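Local coordinates for protein putative transcriptional regulator (Clostridium difficile, PDB 3QI7) that is of unknown function but is probably a lipoprotein with a periplasmic-binding-protein-like fold, and may bind a small ligand such as a sugar, at residues Thr327-Ala339 against Glu350-Gln362. Residues are numbered along the deposited sequence; the frame is centred on the assembly and turned at random.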
loop_
_atom_site.group_PDB
_atom_site.type_symbol
_atom_site.label_atom_id
_atom_site.label_comp_id
_atom_site.label_asym_id
_atom_site.label_seq_id
_atom_site.Cartn_x
_atom_site.Cartn_y
_atom_site.Cartn_z
ATOM N N THR A 327 18.979 13.000 9.316
ATOM C CA THR A 327 18.030 13.877 8.650
ATOM C C THR A 327 17.683 13.270 7.268
ATOM O O THR A 327 18.200 12.198 6.883
ATOM C CB THR A 327 18.624 15.312 8.498
ATOM O OG1 THR A 327 19.807 15.239 7.699
ATOM C CG2 THR A 327 18.955 15.947 9.879
ATOM N N GLN A 328 16.803 13.950 6.534
ATOM C CA GLN A 328 16.301 13.441 5.234
ATOM C C GLN A 328 17.446 13.076 4.269
ATOM O O GLN A 328 17.330 12.132 3.508
ATOM C CB GLN A 328 15.374 14.469 4.574
ATOM C CG GLN A 328 16.078 15.833 4.265
ATOM C CD GLN A 328 15.141 16.969 3.916
ATOM O OE1 GLN A 328 13.986 16.764 3.580
ATOM N NE2 GLN A 328 15.654 18.193 3.984
ATOM N N GLU A 329 18.547 13.834 4.307
ATOM C CA GLU A 329 19.664 13.599 3.400
ATOM C C GLU A 329 20.297 12.251 3.657
ATOM O O GLU A 329 20.766 11.622 2.723
ATOM C CB GLU A 329 20.775 14.660 3.519
ATOM C CG GLU A 329 20.361 16.075 3.180
ATOM C CD GLU A 329 19.881 16.851 4.408
ATOM O OE1 GLU A 329 19.401 16.212 5.376
ATOM O OE2 GLU A 329 19.977 18.098 4.393
ATOM N N ASP A 330 20.314 11.818 4.919
ATOM C CA ASP A 330 20.971 10.557 5.308
ATOM C C ASP A 330 20.196 9.317 4.889
ATOM O O ASP A 330 20.803 8.274 4.601
ATOM C CB ASP A 330 21.146 10.482 6.814
ATOM C CG ASP A 330 22.039 11.555 7.359
ATOM O OD1 ASP A 330 23.167 11.691 6.850
ATOM O OD2 ASP A 330 21.619 12.245 8.303
ATOM N N VAL A 331 18.872 9.419 4.845
ATOM C CA VAL A 331 18.034 8.231 4.629
ATOM C C VAL A 331 17.333 8.176 3.258
ATOM O O VAL A 331 16.992 7.097 2.806
ATOM C CB VAL A 331 16.993 8.011 5.788
ATOM C CG1 VAL A 331 17.702 7.986 7.166
ATOM C CG2 VAL A 331 15.871 9.043 5.774
ATOM N N CYS A 332 17.143 9.319 2.600
ATOM C CA CYS A 332 16.382 9.360 1.359
ATOM C C CYS A 332 17.303 9.048 0.174
ATOM O O CYS A 332 17.794 9.950 -0.518
ATOM C CB CYS A 332 15.661 10.688 1.187
ATOM S SG CYS A 332 14.360 10.961 2.391
ATOM N N ASP A 333 17.535 7.747 -0.015
ATOM C CA ASP A 333 18.419 7.205 -1.049
ATOM C C ASP A 333 17.954 5.769 -1.311
ATOM O O ASP A 333 17.759 5.021 -0.363
ATOM C CB ASP A 333 19.850 7.214 -0.532
ATOM C CG ASP A 333 20.795 6.315 -1.341
ATOM O OD1 ASP A 333 21.223 6.719 -2.432
ATOM O OD2 ASP A 333 21.129 5.204 -0.874
ATOM N N PRO A 334 17.766 5.378 -2.589
ATOM C CA PRO A 334 17.215 4.030 -2.857
ATOM C C PRO A 334 17.997 2.871 -2.220
ATOM O O PRO A 334 17.373 1.961 -1.638
ATOM C CB PRO A 334 17.302 3.928 -4.380
ATOM C CG PRO A 334 17.235 5.315 -4.840
ATOM C CD PRO A 334 17.996 6.107 -3.850
ATOM N N ASP A 335 19.329 2.902 -2.292
ATOM C CA ASP A 335 20.161 1.826 -1.699
ATOM C C ASP A 335 20.009 1.755 -0.187
ATOM O O ASP A 335 19.860 0.665 0.379
ATOM C CB ASP A 335 21.650 1.962 -2.065
ATOM C CG ASP A 335 21.942 1.618 -3.541
ATOM O OD1 ASP A 335 21.138 0.892 -4.193
ATOM O OD2 ASP A 335 22.986 2.096 -4.040
ATOM N N TYR A 336 19.982 2.907 0.463
ATOM C CA TYR A 336 19.761 2.952 1.899
ATOM C C TYR A 336 18.409 2.346 2.294
ATOM O O TYR A 336 18.324 1.505 3.190
ATOM C CB TYR A 336 19.889 4.390 2.431
ATOM C CG TYR A 336 19.709 4.437 3.916
ATOM C CD1 TYR A 336 18.438 4.476 4.473
ATOM C CD2 TYR A 336 20.809 4.387 4.771
ATOM C CE1 TYR A 336 18.258 4.475 5.839
ATOM C CE2 TYR A 336 20.638 4.397 6.145
ATOM C CZ TYR A 336 19.359 4.425 6.665
ATOM O OH TYR A 336 19.150 4.441 8.009
ATOM N N LEU A 337 17.349 2.762 1.606
ATOM C CA LEU A 337 15.995 2.315 1.948
ATOM C C LEU A 337 15.741 0.832 1.605
ATOM O O LEU A 337 15.028 0.120 2.344
ATOM C CB LEU A 337 14.978 3.228 1.253
ATOM C CG LEU A 337 14.952 4.659 1.755
ATOM C CD1 LEU A 337 14.287 5.588 0.736
ATOM C CD2 LEU A 337 14.280 4.719 3.130
ATOM N N GLU A 338 16.342 0.355 0.523
ATOM C CA GLU A 338 16.281 -1.058 0.179
ATOM C C GLU A 338 17.010 -1.919 1.216
ATOM O O GLU A 338 16.475 -2.954 1.653
ATOM C CB GLU A 338 16.808 -1.295 -1.250
ATOM C CG GLU A 338 15.858 -0.705 -2.277
ATOM C CD GLU A 338 16.411 -0.634 -3.692
ATOM O OE1 GLU A 338 17.327 -1.426 -4.049
ATOM O OE2 GLU A 338 15.898 0.227 -4.436
ATOM N N ALA A 339 18.205 -1.507 1.619
ATOM C CA ALA A 339 18.932 -2.271 2.638
ATOM C C ALA A 339 18.169 -2.269 3.969
ATOM O O ALA A 339 18.090 -3.303 4.643
ATOM C CB ALA A 339 20.385 -1.730 2.806
ATOM N N GLU A 350 12.153 -2.089 -4.415
ATOM C CA GLU A 350 12.859 -1.104 -5.236
ATOM C C GLU A 350 12.254 0.264 -5.000
ATOM O O GLU A 350 11.035 0.452 -5.109
ATOM C CB GLU A 350 12.806 -1.465 -6.734
ATOM C CG GLU A 350 13.663 -0.546 -7.659
ATOM C CD GLU A 350 13.408 -0.807 -9.155
ATOM O OE1 GLU A 350 13.043 -1.946 -9.503
ATOM O OE2 GLU A 350 13.552 0.113 -9.984
ATOM N N PHE A 351 13.131 1.226 -4.672
ATOM C CA PHE A 351 12.754 2.598 -4.366
ATOM C C PHE A 351 13.250 3.534 -5.466
ATOM O O PHE A 351 14.383 3.407 -5.940
ATOM C CB PHE A 351 13.364 3.056 -3.022
ATOM C CG PHE A 351 12.686 2.484 -1.794
ATOM C CD1 PHE A 351 12.938 1.166 -1.386
ATOM C CD2 PHE A 351 11.856 3.255 -1.016
ATOM C CE1 PHE A 351 12.325 0.636 -0.254
ATOM C CE2 PHE A 351 11.233 2.718 0.117
ATOM C CZ PHE A 351 11.475 1.421 0.495
ATOM N N THR A 352 12.401 4.469 -5.869
ATOM C CA THR A 352 12.695 5.376 -6.972
ATOM C C THR A 352 12.404 6.822 -6.575
ATOM O O THR A 352 11.300 7.110 -6.128
ATOM C CB THR A 352 11.791 5.007 -8.176
ATOM O OG1 THR A 352 11.980 3.628 -8.502
ATOM C CG2 THR A 352 12.110 5.886 -9.397
ATOM N N PRO A 353 13.368 7.758 -6.738
ATOM C CA PRO A 353 13.003 9.121 -6.364
ATOM C C PRO A 353 11.966 9.749 -7.317
ATOM O O PRO A 353 11.909 9.398 -8.499
ATOM C CB PRO A 353 14.353 9.891 -6.434
ATOM C CG PRO A 353 15.171 9.122 -7.422
ATOM C CD PRO A 353 14.788 7.663 -7.114
ATOM N N LEU A 354 11.174 10.689 -6.815
ATOM C CA LEU A 354 10.198 11.427 -7.659
ATOM C C LEU A 354 10.849 12.102 -8.864
ATOM O O LEU A 354 10.371 11.968 -9.972
ATOM C CB LEU A 354 9.450 12.475 -6.829
ATOM C CG LEU A 354 8.290 13.227 -7.512
ATOM C CD1 LEU A 354 7.184 12.236 -7.982
ATOM C CD2 LEU A 354 7.739 14.256 -6.551
ATOM N N THR A 355 11.917 12.851 -8.614
ATOM C CA THR A 355 12.823 13.311 -9.620
ATOM C C THR A 355 14.230 13.254 -9.005
ATOM O O THR A 355 14.378 13.104 -7.796
ATOM C CB THR A 355 12.525 14.778 -10.079
ATOM O OG1 THR A 355 12.803 15.698 -9.004
ATOM C CG2 THR A 355 11.064 14.940 -10.545
ATOM N N GLU A 356 15.260 13.413 -9.821
ATOM C CA GLU A 356 16.606 13.379 -9.285
ATOM C C GLU A 356 16.780 14.459 -8.206
ATOM O O GLU A 356 17.441 14.234 -7.185
ATOM C CB GLU A 356 17.662 13.485 -10.391
ATOM C CG GLU A 356 17.796 14.867 -11.015
ATOM C CD GLU A 356 18.736 14.909 -12.205
ATOM O OE1 GLU A 356 19.449 13.908 -12.460
ATOM O OE2 GLU A 356 18.758 15.968 -12.871
ATOM N N VAL A 357 16.153 15.610 -8.395
ATOM C CA VAL A 357 16.265 16.694 -7.418
ATOM C C VAL A 357 15.383 16.478 -6.193
ATOM O O VAL A 357 15.832 16.745 -5.076
ATOM C CB VAL A 357 15.969 18.056 -8.071
ATOM C CG1 VAL A 357 15.793 19.156 -7.012
ATOM C CG2 VAL A 357 17.087 18.398 -9.064
ATOM N N LEU A 358 14.153 15.973 -6.396
ATOM C CA LEU A 358 13.203 15.687 -5.297
ATOM C C LEU A 358 13.491 14.307 -4.721
ATOM O O LEU A 358 12.680 13.373 -4.813
ATOM C CB LEU A 358 11.743 15.828 -5.764
ATOM C CG LEU A 358 11.394 17.160 -6.473
ATOM C CD1 LEU A 358 9.907 17.236 -6.863
ATOM C CD2 LEU A 358 11.806 18.329 -5.596
ATOM N N TYR A 359 14.669 14.196 -4.117
ATOM C CA TYR A 359 15.161 12.914 -3.628
ATOM C C TYR A 359 14.400 12.465 -2.382
ATOM O O TYR A 359 14.373 11.269 -2.056
ATOM C CB TYR A 359 16.664 13.023 -3.352
ATOM C CG TYR A 359 16.942 13.877 -2.167
ATOM C CD1 TYR A 359 16.909 13.336 -0.886
ATOM C CD2 TYR A 359 17.163 15.236 -2.302
ATOM C CE1 TYR A 359 17.117 14.108 0.223
ATOM C CE2 TYR A 359 17.377 16.029 -1.197
ATOM C CZ TYR A 359 17.369 15.463 0.054
ATOM O OH TYR A 359 17.575 16.232 1.149
ATOM N N ASN A 360 13.779 13.414 -1.674
ATOM C CA ASN A 360 13.103 13.092 -0.425
ATOM C C ASN A 360 11.665 12.600 -0.628
ATOM O O ASN A 360 10.896 12.492 0.344
ATOM C CB ASN A 360 13.169 14.238 0.591
ATOM C CG ASN A 360 12.316 15.395 0.214
ATOM O OD1 ASN A 360 12.234 15.729 -0.962
ATOM N ND2 ASN A 360 11.636 15.997 1.191
ATOM N N TYR A 361 11.304 12.301 -1.876
ATOM C CA TYR A 361 10.046 11.584 -2.148
ATOM C C TYR A 361 10.463 10.336 -2.849
ATOM O O TYR A 361 11.069 10.412 -3.907
ATOM C CB TYR A 361 9.045 12.430 -2.985
ATOM C CG TYR A 361 7.725 11.691 -3.143
ATOM C CD1 TYR A 361 7.660 10.526 -3.897
ATOM C CD2 TYR A 361 6.563 12.117 -2.500
ATOM C CE1 TYR A 361 6.484 9.794 -4.006
ATOM C CE2 TYR A 361 5.385 11.374 -2.599
ATOM C CZ TYR A 361 5.353 10.235 -3.374
ATOM O OH TYR A 361 4.217 9.476 -3.550
ATOM N N GLN A 362 10.176 9.167 -2.258
ATOM C CA GLN A 362 10.641 7.903 -2.812
ATOM C C GLN A 362 9.450 6.993 -2.977
ATOM O O GLN A 362 8.684 6.837 -2.030
ATOM C CB GLN A 362 11.662 7.252 -1.873
ATOM C CG GLN A 362 13.034 8.006 -1.822
ATOM C CD GLN A 362 13.965 7.709 -2.981
ATOM O OE1 GLN A 362 13.855 6.661 -3.623
ATOM N NE2 GLN A 362 14.951 8.605 -3.215
#
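Helix 334-339 runs nearly antiparallel to strand 350-353, at 151° with the axes 7.6 Å apart, and Pro334 and Phe351 face each other across the gap. In this periplasmic-binding-protein-like fold, strand 349-353 pairs antiparallel with 361-370, which itself runs parallel to strand 134-137 in the larger sheet, and the helix packs on that hairpin. Phe351 is central to this end of the contact. Leu337 CB sits 3.7 Å from the Phe351 ring centroid, almost straight above it, a CH-pi contact over the face. Glu338 CG comes to the ring edge instead, 3.6 Å from Phe351 CD1. The Glu338 chain is extended beyond CG (chi2 168°), which carries its carboxylate back to the strand. There Phe351 N donates to Glu338 OE2 at 3.0 Å in a nearly straight bond, on the anti side of the carboxylate, tilted somewhat out of its plane. Pro334 CB rests 3.4 Å from Phe351 O. Leu337 CD1 reaches both Phe351 CD2 and Gln362 CG. Leu313 and Leu317 of helix 306-324 continue this apolar layer. Farther along, the turn 358-361 meets helix 328-331 and Cys332 just after it. Cys332 CB lies 3.6 Å from Tyr359 CD1, while Cys332 SG leans on Asn360 CA. Asn360 OD1 hydrogen-bonds Ser129 OG and ND2 hydrogen-bonds Asp133 O, joining the turn to helix 125-131 and the residue before strand 134-137. Tyr359 OH touches both Gln328 CG and Glu329 CG. Gln362 bends at chi2 (-80°) back toward the turn, and its NE2 donates to a lone pair of Tyr359 O at 3.0 Å.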